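Local coordinates for protein Tox3 (Phaeosphaeria nodorum, PDB 6WES) that acts as a necrotrophic effector (host toxin) of a wheat-pathogenic fungus, its mature beta-barrel part probably being recognised through the host Snn3 susceptibility pathway, at residues Asn5-Gly10 against Phe102-Asp107; Lys28-Ile33 against Thr48-Leu53; Phe58-Ile63 against Thr73-Ile78. One frame throughout, in Å; residues are numbered along the deposited sequence.

Contact 1: residues Asn5-Gly10 against Phe102-Asp107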
ATOM      1  N   ASN A   5      -0.922 -11.506 -16.172  1.00  9.54           N
ATOM      2  CA  ASN A   5      -1.757 -11.713 -15.001  1.00 10.32           C
ATOM      3  C   ASN A   5      -1.835 -10.421 -14.211  1.00 11.60           C
ATOM      4  O   ASN A   5      -0.858  -9.678 -14.119  1.00 10.85           O
ATOM      5  CB  ASN A   5      -1.174 -12.770 -14.052  1.00 11.09           C
ATOM      6  CG  ASN A   5      -1.058 -14.121 -14.676  1.00 11.28           C
ATOM      7  OD1 ASN A   5      -2.056 -14.882 -14.761  1.00 13.65           O
ATOM      8  ND2 ASN A   5       0.137 -14.465 -15.114  1.00 11.00           N
ATOM      9  N   ASP A   6      -2.987 -10.162 -13.612  1.00 11.60           N
ATOM     10  CA  ASP A   6      -3.112  -9.029 -12.711  1.00 10.84           C
ATOM     11  C   ASP A   6      -3.998  -9.404 -11.535  1.00 12.15           C
ATOM     12  O   ASP A   6      -4.851 -10.307 -11.619  1.00 14.38           O
ATOM     13  CB  ASP A   6      -3.659  -7.790 -13.425  1.00 15.61           C
ATOM     14  CG  ASP A   6      -5.060  -8.001 -13.964  1.00 24.00           C
ATOM     15  OD1 ASP A   6      -6.022  -7.649 -13.253  1.00 25.28           O
ATOM     16  OD2 ASP A   6      -5.204  -8.538 -15.092  1.00 26.01           O
ATOM     17  N   ILE A   7      -3.770  -8.718 -10.425  1.00 10.52           N
ATOM     18  CA  ILE A   7      -4.574  -8.935  -9.234  1.00 11.19           C
ATOM     19  C   ILE A   7      -4.625  -7.615  -8.496  1.00 11.62           C
ATOM     20  O   ILE A   7      -3.657  -6.853  -8.489  1.00 11.62           O
ATOM     21  CB  ILE A   7      -3.992 -10.070  -8.347  1.00 13.69           C
ATOM     22  CG1 ILE A   7      -4.835 -10.285  -7.080  1.00 19.25           C
ATOM     23  CG2 ILE A   7      -2.568  -9.769  -7.939  1.00 14.00           C
ATOM     24  CD1 ILE A   7      -6.089 -11.095  -7.285  1.00 25.59           C
ATOM     25  N   ASN A   8      -5.743  -7.358  -7.842  1.00 11.58           N
ATOM     26  CA  ASN A   8      -5.937  -6.137  -7.085  1.00 13.08           C
ATOM     27  C   ASN A   8      -6.041  -6.464  -5.607  1.00 12.56           C
ATOM     28  O   ASN A   8      -6.559  -7.516  -5.226  1.00 14.35           O
ATOM     29  CB  ASN A   8      -7.202  -5.405  -7.545  1.00 19.59           C
ATOM     30  CG  ASN A   8      -6.964  -4.566  -8.795  1.00 28.01           C
ATOM     31  OD1 ASN A   8      -7.027  -3.328  -8.762  1.00 28.89           O
ATOM     32  ND2 ASN A   8      -6.662  -5.236  -9.898  1.00 31.05           N
ATOM     33  N   PHE A   9      -5.552  -5.548  -4.776  1.00  9.66           N
ATOM     34  CA  PHE A   9      -5.713  -5.612  -3.336  1.00 12.23           C
ATOM     35  C   PHE A   9      -6.166  -4.253  -2.824  1.00 10.65           C
ATOM     36  O   PHE A   9      -5.898  -3.209  -3.436  1.00 12.06           O
ATOM     37  CB  PHE A   9      -4.373  -5.921  -2.649  1.00 14.74           C
ATOM     38  CG  PHE A   9      -3.740  -7.202  -3.103  1.00 15.61           C
ATOM     39  CD1 PHE A   9      -4.392  -8.427  -2.924  1.00 17.46           C
ATOM     40  CD2 PHE A   9      -2.523  -7.193  -3.748  1.00 16.22           C
ATOM     41  CE1 PHE A   9      -3.807  -9.619  -3.357  1.00 18.21           C
ATOM     42  CE2 PHE A   9      -1.942  -8.379  -4.170  1.00 15.83           C
ATOM     43  CZ  PHE A   9      -2.575  -9.587  -3.969  1.00 19.78           C
ATOM     44  N   GLY A  10      -6.825  -4.266  -1.674  1.00 10.63           N
ATOM     45  CA  GLY A  10      -7.224  -3.018  -1.061  1.00 10.39           C
ATOM     46  C   GLY A  10      -7.314  -3.174   0.441  1.00 11.42           C
ATOM     47  O   GLY A  10      -7.790  -4.204   0.941  1.00 13.26           O
ATOM     48  N   PHE A 102       1.530  -4.293   1.467  1.00  9.44           N
ATOM     49  CA  PHE A 102       0.801  -5.347   0.765  1.00 10.08           C
ATOM     50  C   PHE A 102       1.772  -6.472   0.446  1.00 11.01           C
ATOM     51  O   PHE A 102       2.946  -6.224   0.169  1.00 10.89           O
ATOM     52  CB  PHE A 102       0.211  -4.866  -0.573  1.00 10.92           C
ATOM     53  CG  PHE A 102      -0.885  -3.840  -0.432  1.00 10.06           C
ATOM     54  CD1 PHE A 102      -2.188  -4.255  -0.212  1.00  9.45           C
ATOM     55  CD2 PHE A 102      -0.610  -2.472  -0.520  1.00  9.70           C
ATOM     56  CE1 PHE A 102      -3.210  -3.337  -0.066  1.00 11.68           C
ATOM     57  CE2 PHE A 102      -1.635  -1.520  -0.383  1.00  9.25           C
ATOM     58  CZ  PHE A 102      -2.930  -1.965  -0.161  1.00 10.85           C
ATOM     59  N   THR A 103       1.286  -7.708   0.499  1.00 10.91           N
ATOM     60  CA  THR A 103       2.110  -8.873   0.217  1.00 10.28           C
ATOM     61  C   THR A 103       1.397  -9.732  -0.809  1.00 10.70           C
ATOM     62  O   THR A 103       0.195  -9.977  -0.689  1.00 12.81           O
ATOM     63  CB  THR A 103       2.401  -9.689   1.476  1.00 12.41           C
ATOM     64  OG1 THR A 103       3.160  -8.880   2.384  1.00 15.15           O
ATOM     65  CG2 THR A 103       3.165 -10.987   1.168  1.00 14.35           C
ATOM     66  N   LEU A 104       2.147 -10.171  -1.802  1.00  9.81           N
ATOM     67  CA  LEU A 104       1.694 -11.098  -2.825  1.00 11.72           C
ATOM     68  C   LEU A 104       2.318 -12.447  -2.493  1.00 11.88           C
ATOM     69  O   LEU A 104       3.550 -12.553  -2.425  1.00 13.27           O
ATOM     70  CB  LEU A 104       2.208 -10.571  -4.166  1.00 14.34           C
ATOM     71  CG  LEU A 104       1.890 -11.249  -5.475  1.00 16.06           C
ATOM     72  CD1 LEU A 104       0.411 -11.240  -5.750  1.00 16.15           C
ATOM     73  CD2 LEU A 104       2.656 -10.524  -6.568  1.00 18.11           C
ATOM     74  N   GLY A 105       1.488 -13.469  -2.293  1.00  9.88           N
ATOM     75  CA  GLY A 105       1.951 -14.809  -1.957  1.00 10.68           C
ATOM     76  C   GLY A 105       1.772 -15.751  -3.135  1.00 12.19           C
ATOM     77  O   GLY A 105       0.745 -15.705  -3.816  1.00 12.11           O
ATOM     78  N   PHE A 106       2.752 -16.632  -3.338  1.00 10.44           N
ATOM     79  CA  PHE A 106       2.723 -17.619  -4.412  1.00 10.87           C
ATOM     80  C   PHE A 106       2.723 -19.040  -3.858  1.00 12.46           C
ATOM     81  O   PHE A 106       3.245 -19.315  -2.768  1.00 14.70           O
ATOM     82  CB  PHE A 106       3.961 -17.487  -5.307  1.00 11.82           C
ATOM     83  CG  PHE A 106       4.062 -16.154  -5.993  1.00 12.66           C
ATOM     84  CD1 PHE A 106       3.369 -15.923  -7.174  1.00 13.53           C
ATOM     85  CD2 PHE A 106       4.817 -15.127  -5.455  1.00 15.21           C
ATOM     86  CE1 PHE A 106       3.422 -14.709  -7.807  1.00 13.64           C
ATOM     87  CE2 PHE A 106       4.900 -13.891  -6.118  1.00 12.86           C
ATOM     88  CZ  PHE A 106       4.185 -13.680  -7.283  1.00 15.16           C
ATOM     89  N   ASP A 107       2.142 -19.948  -4.633  1.00 10.93           N
ATOM     90  CA  ASP A 107       2.269 -21.387  -4.392  1.00 11.77           C
ATOM     91  C   ASP A 107       2.981 -21.984  -5.603  1.00 12.31           C
ATOM     92  O   ASP A 107       2.344 -22.370  -6.592  1.00 11.27           O
ATOM     93  CB  ASP A 107       0.925 -22.060  -4.163  1.00 14.37           C
ATOM     94  CG  ASP A 107       1.047 -23.561  -3.923  1.00 14.42           C
ATOM     95  OD1 ASP A 107       2.151 -24.128  -4.056  1.00 15.00           O
ATOM     96  OD2 ASP A 107       0.019 -24.167  -3.574  1.00 18.67           O
TER
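Phe9 and Phe102 meet inside the beta barrel of this effector, where strand 2-16 and strand 92-105 face each other across the interior. No hydrogen bond joins 5-10 to 102-107: the short strand axes stay 8.8 Å apart at their closest, too far for backbone pairing, their N-to-C directions differ by 144°, roughly antiparallel, and the contact is made mostly by apolar side chains. The CG of Phe9 lies trans to the carbonyl carbon (chi1 -58°), which carries the ring along the barrel towards Leu104 while its CB stays behind against the Phe102 ring, 3.7 Å from Phe102 CD1. The two phenyl groups therefore do not stack; one ring receives the other residue's methylene. At its far end the Phe9 ring presents its edge, in plane, to a methyl of Leu104, with Phe9 CZ 3.8 Å from Leu104 CD1, and the two side chains cross at about a right angle. Leu104 gets there because its CG is turned away from its own backbone N (chi1 -178°). Trp49 also packs on both phenylalanines, while Val47 touches Leu104. The same Leu104 methyl takes a second neighbour, Ile7, whose branch methyl CG2 ends 4.0 Å from Leu104 CD1.

Contact 2: residues Lys28-Ile33 against Thr48-Leu53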
ATOM      1  N   LYS A  28      -5.727   1.185  -2.538  1.00  9.25           N
ATOM      2  CA  LYS A  28      -5.867   0.055  -3.451  1.00 10.44           C
ATOM      3  C   LYS A  28      -4.671   0.000  -4.386  1.00  9.87           C
ATOM      4  O   LYS A  28      -4.179   1.037  -4.853  1.00 10.99           O
ATOM      5  CB  LYS A  28      -7.151   0.167  -4.289  1.00 12.73           C
ATOM      6  CG  LYS A  28      -8.434   0.115  -3.480  1.00 12.91           C
ATOM      7  CD  LYS A  28      -9.625   0.277  -4.387  1.00 15.53           C
ATOM      8  CE  LYS A  28     -10.925   0.390  -3.595  1.00 18.34           C
ATOM      9  NZ  LYS A  28     -12.103   0.516  -4.517  1.00 22.32           N
ATOM     10  N   VAL A  29      -4.198  -1.216  -4.649  1.00  9.72           N
ATOM     11  CA  VAL A  29      -3.070  -1.425  -5.546  1.00  9.18           C
ATOM     12  C   VAL A  29      -3.404  -2.531  -6.532  1.00 10.14           C
ATOM     13  O   VAL A  29      -4.309  -3.342  -6.316  1.00  9.69           O
ATOM     14  CB  VAL A  29      -1.778  -1.770  -4.785  1.00  9.65           C
ATOM     15  CG1 VAL A  29      -1.397  -0.629  -3.827  1.00 10.58           C
ATOM     16  CG2 VAL A  29      -1.928  -3.098  -4.018  1.00 11.36           C
ATOM     17  N   ARG A  30      -2.635  -2.572  -7.622  1.00  8.82           N
ATOM     18  CA  ARG A  30      -2.694  -3.640  -8.606  1.00  8.55           C
ATOM     19  C   ARG A  30      -1.288  -4.206  -8.724  1.00  8.63           C
ATOM     20  O   ARG A  30      -0.305  -3.455  -8.635  1.00  9.85           O
ATOM     21  CB  ARG A  30      -3.139  -3.062  -9.955  1.00 10.22           C
ATOM     22  CG  ARG A  30      -3.077  -4.043 -11.117  1.00 12.27           C
ATOM     23  CD  ARG A  30      -3.749  -3.454 -12.320  1.00 16.33           C
ATOM     24  NE  ARG A  30      -3.388  -4.211 -13.508  1.00 18.69           N
ATOM     25  CZ  ARG A  30      -4.178  -4.385 -14.561  1.00 23.76           C
ATOM     26  NH1 ARG A  30      -5.404  -3.871 -14.584  1.00 26.17           N
ATOM     27  NH2 ARG A  30      -3.739  -5.097 -15.583  1.00 21.40           N
ATOM     28  N   ALA A  31      -1.183  -5.523  -8.895  1.00  8.83           N
ATOM     29  CA  ALA A  31       0.090  -6.166  -9.215  1.00  8.64           C
ATOM     30  C   ALA A  31      -0.057  -6.846 -10.562  1.00  9.15           C
ATOM     31  O   ALA A  31      -1.045  -7.562 -10.803  1.00 10.26           O
ATOM     32  CB  ALA A  31       0.509  -7.200  -8.167  1.00 10.48           C
ATOM     33  N   ASP A  32       0.906  -6.627 -11.443  1.00  9.22           N
ATOM     34  CA  ASP A  32       0.941  -7.318 -12.724  1.00 10.86           C
ATOM     35  C   ASP A  32       2.117  -8.284 -12.689  1.00 10.47           C
ATOM     36  O   ASP A  32       3.220  -7.910 -12.254  1.00 10.53           O
ATOM     37  CB  ASP A  32       1.042  -6.318 -13.891  1.00 12.58           C
ATOM     38  CG  ASP A  32      -0.299  -5.624 -14.193  1.00 17.56           C
ATOM     39  OD1 ASP A  32      -1.059  -6.075 -15.083  1.00 19.51           O
ATOM     40  OD2 ASP A  32      -0.606  -4.609 -13.540  1.00 21.65           O
ATOM     41  N   ILE A  33       1.869  -9.530 -13.087  1.00 10.42           N
ATOM     42  CA  ILE A  33       2.860 -10.601 -12.947  1.00 10.74           C
ATOM     43  C   ILE A  33       2.924 -11.425 -14.227  1.00  9.58           C
ATOM     44  O   ILE A  33       2.118 -12.350 -14.398  1.00 11.44           O
ATOM     45  CB  ILE A  33       2.537 -11.534 -11.766  1.00 10.80           C
ATOM     46  CG1 ILE A  33       2.163 -10.741 -10.508  1.00 12.75           C
ATOM     47  CG2 ILE A  33       3.741 -12.441 -11.529  1.00 14.90           C
ATOM     48  CD1 ILE A  33       0.712 -10.775 -10.231  1.00 17.20           C
ATOM     49  N   THR A  48       5.149  -5.910 -11.168  1.00  8.87           N
ATOM     50  CA  THR A  48       4.980  -4.456 -11.190  1.00  9.38           C
ATOM     51  C   THR A  48       3.781  -4.103 -10.321  1.00  8.13           C
ATOM     52  O   THR A  48       2.645  -4.467 -10.650  1.00  9.78           O
ATOM     53  CB  THR A  48       4.747  -3.973 -12.622  1.00 10.14           C
ATOM     54  OG1 THR A  48       5.926  -4.238 -13.404  1.00 12.09           O
ATOM     55  CG2 THR A  48       4.440  -2.456 -12.685  1.00 12.09           C
ATOM     56  N   TRP A  49       4.021  -3.374  -9.237  1.00  7.79           N
ATOM     57  CA  TRP A  49       2.934  -2.825  -8.425  1.00  7.52           C
ATOM     58  C   TRP A  49       2.543  -1.467  -8.991  1.00  9.04           C
ATOM     59  O   TRP A  49       3.421  -0.687  -9.415  1.00 10.20           O
ATOM     60  CB  TRP A  49       3.398  -2.605  -6.984  1.00  8.37           C
ATOM     61  CG  TRP A  49       3.787  -3.843  -6.211  1.00  7.69           C
ATOM     62  CD1 TRP A  49       5.040  -4.345  -6.050  1.00  8.27           C
ATOM     63  CD2 TRP A  49       2.915  -4.680  -5.443  1.00  8.89           C
ATOM     64  NE1 TRP A  49       5.011  -5.445  -5.225  1.00 10.00           N
ATOM     65  CE2 TRP A  49       3.717  -5.668  -4.842  1.00  9.27           C
ATOM     66  CE3 TRP A  49       1.537  -4.674  -5.198  1.00  9.61           C
ATOM     67  CZ2 TRP A  49       3.188  -6.645  -4.001  1.00 10.00           C
ATOM     68  CZ3 TRP A  49       1.013  -5.641  -4.350  1.00  9.55           C
ATOM     69  CH2 TRP A  49       1.840  -6.614  -3.773  1.00 10.78           C
ATOM     70  N   SER A  50       1.252  -1.150  -8.952  1.00  8.27           N
ATOM     71  CA  SER A  50       0.805   0.157  -9.422  1.00  9.57           C
ATOM     72  C   SER A  50      -0.360   0.659  -8.579  1.00  9.17           C
ATOM     73  O   SER A  50      -1.047  -0.105  -7.897  1.00  9.32           O
ATOM     74  CB  SER A  50       0.425   0.133 -10.902  1.00 11.50           C
ATOM     75  OG  SER A  50      -0.643  -0.769 -11.112  1.00 12.34           O
ATOM     76  N   ASN A  51      -0.565   1.973  -8.631  1.00  9.52           N
ATOM     77  CA  ASN A  51      -1.654   2.607  -7.900  1.00  8.88           C
ATOM     78  C   ASN A  51      -2.998   2.235  -8.511  1.00 11.53           C
ATOM     79  O   ASN A  51      -3.178   2.295  -9.736  1.00 14.52           O
ATOM     80  CB  ASN A  51      -1.497   4.128  -8.011  1.00 11.43           C
ATOM     81  CG  ASN A  51      -2.636   4.880  -7.328  1.00 13.03           C
ATOM     82  OD1 ASN A  51      -3.088   4.497  -6.254  1.00 11.99           O
ATOM     83  ND2 ASN A  51      -3.093   5.952  -7.950  1.00 18.10           N
ATOM     84  N   ALA A  52      -3.950   1.850  -7.664  1.00 11.29           N
ATOM     85  CA  ALA A  52      -5.359   1.851  -8.030  1.00 13.20           C
ATOM     86  C   ALA A  52      -6.154   2.917  -7.286  1.00 14.52           C
ATOM     87  O   ALA A  52      -7.078   3.490  -7.861  1.00 20.01           O
ATOM     88  CB  ALA A  52      -5.986   0.459  -7.825  1.00 13.79           C
ATOM     89  N   LEU A  53      -5.798   3.222  -6.040  1.00 12.80           N
ATOM     90  CA  LEU A  53      -6.420   4.329  -5.312  1.00 12.86           C
ATOM     91  C   LEU A  53      -5.493   4.763  -4.194  1.00 12.48           C
ATOM     92  O   LEU A  53      -5.122   3.941  -3.351  1.00 11.29           O
ATOM     93  CB  LEU A  53      -7.758   3.909  -4.706  1.00 13.39           C
ATOM     94  CG  LEU A  53      -8.368   4.970  -3.782  1.00 16.23           C
ATOM     95  CD1 LEU A  53      -8.787   6.176  -4.587  1.00 18.38           C
ATOM     96  CD2 LEU A  53      -9.548   4.400  -3.022  1.00 17.14           C
TER
HETATM   97  O   HOH W   1       0.654  -3.033 -11.929  1.00 13.76           O
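The beta hairpin of strands 23-36 and 45-53 is paired here in antiparallel register, from Asp32 with Thr48 to Lys28 with Leu53. Arg30 and Ser50 form a hydrogen-bonded pair, Ser50 N giving to Arg30 O at 2.8 Å. At Lys28 the ladder slips by one residue: Ala52 and Leu53 both face it in a classic beta bulge, and Lys28 O takes two N-H groups from the same side of its plane, Ala52 N at 2.9 Å and Leu53 N at 3.0 Å, neither on a lone pair. On the barrel's inner side, Ala31 CB sits over one face of the Trp49 indole, offset towards the rim and 4.0 Å from Trp49 CE3, while Val29 CG2 comes to the indole edge, 3.9 Å from Trp49 CZ3. On the opposite face, towards the Asp32 end, the contacts are polar. Arg30, extended from CG to NE, grips Asp32, two residues on along its own strand, side-on with two nitrogens: NE reaches OD2, and Arg30 NH2 meets the syn lone pair of Asp32 OD1 at 2.9 Å. This two-point salt bridge holds the carboxylate against rotation. A water lies within hydrogen-bonding distance of Asp32 OD2 (2.6 Å), Thr48 O (2.8 Å) and Ser50 OG, linking the two strands.

Contact 3: residues Phe58-Ile63 against Thr73-Ile78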
ATOM      1  N   PHE A  58       5.462   3.958  -4.139  1.00 10.24           N
ATOM      2  CA  PHE A  58       5.758   2.730  -3.431  1.00  9.73           C
ATOM      3  C   PHE A  58       7.166   2.805  -2.867  1.00 11.20           C
ATOM      4  O   PHE A  58       8.029   3.511  -3.397  1.00 13.65           O
ATOM      5  CB  PHE A  58       5.667   1.532  -4.364  1.00  9.61           C
ATOM      6  CG  PHE A  58       4.255   1.201  -4.792  1.00  9.21           C
ATOM      7  CD1 PHE A  58       3.504   0.310  -4.065  1.00  8.81           C
ATOM      8  CD2 PHE A  58       3.696   1.785  -5.929  1.00  9.83           C
ATOM      9  CE1 PHE A  58       2.220  -0.019  -4.467  1.00  9.59           C
ATOM     10  CE2 PHE A  58       2.403   1.468  -6.328  1.00 11.21           C
ATOM     11  CZ  PHE A  58       1.670   0.567  -5.604  1.00 10.69           C
ATOM     12  N   ASP A  59       7.401   2.093  -1.779  1.00 10.57           N
ATOM     13  CA  ASP A  59       8.713   2.056  -1.161  1.00 10.55           C
ATOM     14  C   ASP A  59       9.058   0.599  -0.878  1.00 10.45           C
ATOM     15  O   ASP A  59       8.254  -0.121  -0.255  1.00 11.21           O
ATOM     16  CB  ASP A  59       8.697   2.819   0.152  1.00 14.24           C
ATOM     17  CG  ASP A  59       9.961   2.594   0.981  1.00 16.08           C
ATOM     18  OD1 ASP A  59       9.838   2.237   2.150  1.00 18.37           O
ATOM     19  OD2 ASP A  59      11.091   2.811   0.492  1.00 18.85           O
ATOM     20  N   PRO A  60      10.228   0.110  -1.331  1.00  9.63           N
ATOM     21  CA  PRO A  60      11.119   0.793  -2.278  1.00 13.20           C
ATOM     22  C   PRO A  60      10.551   0.666  -3.704  1.00 10.98           C
ATOM     23  O   PRO A  60       9.360   0.655  -3.858  1.00 14.78           O
ATOM     24  CB  PRO A  60      12.435   0.031  -2.132  1.00 20.38           C
ATOM     25  CG  PRO A  60      12.085  -1.271  -1.616  1.00 16.66           C
ATOM     26  CD  PRO A  60      10.772  -1.176  -0.872  1.00 11.09           C
ATOM     27  N   LEU A  61      11.383   0.587  -4.723  1.00 20.35           N
ATOM     28  CA  LEU A  61      10.878   0.646  -6.087  1.00 18.48           C
ATOM     29  C   LEU A  61       9.808  -0.428  -6.348  1.00 16.81           C
ATOM     30  O   LEU A  61      10.024  -1.597  -5.992  1.00 21.19           O
ATOM     31  CB  LEU A  61      12.068   0.439  -7.011  1.00 21.33           C
ATOM     32  CG  LEU A  61      11.863   0.784  -8.458  1.00 25.30           C
ATOM     33  CD1 LEU A  61      11.807   2.272  -8.608  1.00 22.31           C
ATOM     34  CD2 LEU A  61      13.022   0.178  -9.249  1.00 25.22           C
ATOM     35  N   PRO A  62       8.663  -0.076  -6.961  1.00 11.44           N
ATOM     36  CA  PRO A  62       7.555  -1.034  -7.178  1.00 10.03           C
ATOM     37  C   PRO A  62       7.770  -2.017  -8.313  1.00  9.05           C
ATOM     38  O   PRO A  62       6.845  -2.796  -8.610  1.00 10.14           O
ATOM     39  CB  PRO A  62       6.398  -0.112  -7.548  1.00 12.94           C
ATOM     40  CG  PRO A  62       7.076   1.057  -8.270  1.00 12.43           C
ATOM     41  CD  PRO A  62       8.312   1.277  -7.436  1.00  9.91           C
ATOM     42  N   ILE A  63       8.937  -2.019  -8.937  1.00 10.01           N
ATOM     43  CA  ILE A  63       9.273  -2.981  -9.977  1.00 10.97           C
ATOM     44  C   ILE A  63      10.228  -3.955  -9.327  1.00 14.28           C
ATOM     45  O   ILE A  63      11.384  -3.621  -9.038  1.00 15.36           O
ATOM     46  CB  ILE A  63       9.922  -2.283 -11.178  1.00 11.49           C
ATOM     47  CG1 ILE A  63       9.108  -1.026 -11.595  1.00 15.31           C
ATOM     48  CG2 ILE A  63      10.159  -3.297 -12.303  1.00 12.68           C
ATOM     49  CD1 ILE A  63       7.622  -1.283 -11.827  1.00 14.96           C
ATOM     50  N   THR A  73       6.323 -11.653  -2.043  1.00  9.82           N
ATOM     51  CA  THR A  73       7.023 -10.374  -2.134  1.00 10.29           C
ATOM     52  C   THR A  73       6.127  -9.318  -1.510  1.00 11.36           C
ATOM     53  O   THR A  73       4.899  -9.405  -1.589  1.00 12.20           O
ATOM     54  CB  THR A  73       7.435 -10.054  -3.582  1.00 12.14           C
ATOM     55  OG1 THR A  73       8.296  -8.909  -3.588  1.00 14.18           O
ATOM     56  CG2 THR A  73       6.236  -9.772  -4.459  1.00 14.48           C
ATOM     57  N   THR A  74       6.741  -8.331  -0.865  1.00 11.08           N
ATOM     58  CA  THR A  74       6.008  -7.333  -0.094  1.00 10.89           C
ATOM     59  C   THR A  74       6.457  -5.939  -0.503  1.00 12.14           C
ATOM     60  O   THR A  74       7.602  -5.742  -0.908  1.00 14.86           O
ATOM     61  CB  THR A  74       6.239  -7.485   1.435  1.00 12.29           C
ATOM     62  OG1 THR A  74       5.818  -8.787   1.899  1.00 20.62           O
ATOM     63  CG2 THR A  74       5.452  -6.457   2.217  1.00 14.50           C
ATOM     64  N   ILE A  75       5.529  -4.990  -0.450  1.00 10.49           N
ATOM     65  CA  ILE A  75       5.812  -3.601  -0.803  1.00  8.80           C
ATOM     66  C   ILE A  75       5.062  -2.703   0.171  1.00  9.36           C
ATOM     67  O   ILE A  75       4.099  -3.125   0.799  1.00 10.21           O
ATOM     68  CB  ILE A  75       5.390  -3.341  -2.269  1.00 10.66           C
ATOM     69  CG1 ILE A  75       6.117  -2.125  -2.866  1.00 10.00           C
ATOM     70  CG2 ILE A  75       3.896  -3.197  -2.406  1.00 12.27           C
ATOM     71  CD1 ILE A  75       7.616  -2.393  -3.154  1.00 14.31           C
ATOM     72  N   THR A  76       5.505  -1.454   0.303  1.00  9.35           N
ATOM     73  CA  THR A  76       4.778  -0.470   1.102  1.00  9.27           C
ATOM     74  C   THR A  76       4.232   0.608   0.175  1.00 10.00           C
ATOM     75  O   THR A  76       4.997   1.229  -0.577  1.00 10.88           O
ATOM     76  CB  THR A  76       5.700   0.137   2.165  1.00 12.00           C
ATOM     77  OG1 THR A  76       6.154  -0.908   3.044  1.00 18.64           O
ATOM     78  CG2 THR A  76       4.973   1.229   2.965  1.00 14.01           C
ATOM     79  N   ALA A  77       2.921   0.826   0.208  1.00  9.46           N
ATOM     80  CA  ALA A  77       2.296   1.927  -0.516  1.00  8.39           C
ATOM     81  C   ALA A  77       2.263   3.158   0.374  1.00  9.46           C
ATOM     82  O   ALA A  77       1.887   3.063   1.551  1.00 11.90           O
ATOM     83  CB  ALA A  77       0.871   1.526  -0.908  1.00 10.94           C
ATOM     84  N   ILE A  78       2.632   4.308  -0.171  1.00  9.51           N
ATOM     85  CA  ILE A  78       2.708   5.556   0.582  1.00  9.03           C
ATOM     86  C   ILE A  78       1.637   6.499   0.057  1.00 10.50           C
ATOM     87  O   ILE A  78       1.545   6.720  -1.158  1.00 12.44           O
ATOM     88  CB  ILE A  78       4.088   6.216   0.406  1.00 11.16           C
ATOM     89  CG1 ILE A  78       5.230   5.256   0.713  1.00 15.29           C
ATOM     90  CG2 ILE A  78       4.179   7.492   1.255  1.00 14.08           C
ATOM     91  CD1 ILE A  78       5.344   4.927   2.180  1.00 16.51           C
TER
HETATM   92  O   HOH W   2       8.538  -2.026   1.606  1.00 29.13           O
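Asp59 O is held from two directions: Thr76 N donates to it at 3.1 Å, and a water gives it a second hydrogen at 2.7 Å. That water also bonds Thr76 OG1, so it links the two strands beside their backbone pair. The return bond, Asp59 N to Thr76 O, is shorter at 2.8 Å. Together they make Asp59 and Thr76 a hydrogen-bonded antiparallel pair, where the short strand 57-59 lines the edge of strand 72-85 in the wall of the beta barrel. Phe58 and Ala77 form the neighbouring non-hydrogen-bonded pair, and their side chains turn to the inner side of the sheet, where Val29 touches Phe58 and Phe102 touches Ala77. Ile75 is the main apolar partner. It crosses Phe58 at about a right angle, with Phe58 CD1 3.8 Å from Ile75 CG1, and its CG2 methyl touches the same part of the ring. With CG1 swung trans to the backbone N (chi1 -158°), the longer branch heads for the loop that follows strand 57-59. There the chain leaves the pairing through a cis peptide bond before Pro60 and bends round the end of Ile75. Ile75 CD1 packs mainly against the backbone of residues 59-62, nearest Pro60 O at 3.6 Å, with Pro60 CD at 4.1 Å.

The three contacts belong to one antiparallel barrel wall and share its apolar interior. Contact 1 spans that interior, while contacts 2 and 3 are lateral pairings in the wall, their centres about 9 and 13 Å from that of contact 1 and about 10 Å from each other. Strand 2-16 continues the sheet beside contact 2, with Ala31 N 2.8 Å from Ile7 O in a probable hydrogen bond. On the other side strand 92-105 pairs with 72-85, Leu104 N lying 2.9 Å from Thr73 O. Contacts 2 and 3 meet directly: Trp49 CE2 packs 3.5 Å from Ile75 CG2, and Trp49 N probably bonds Pro62 O.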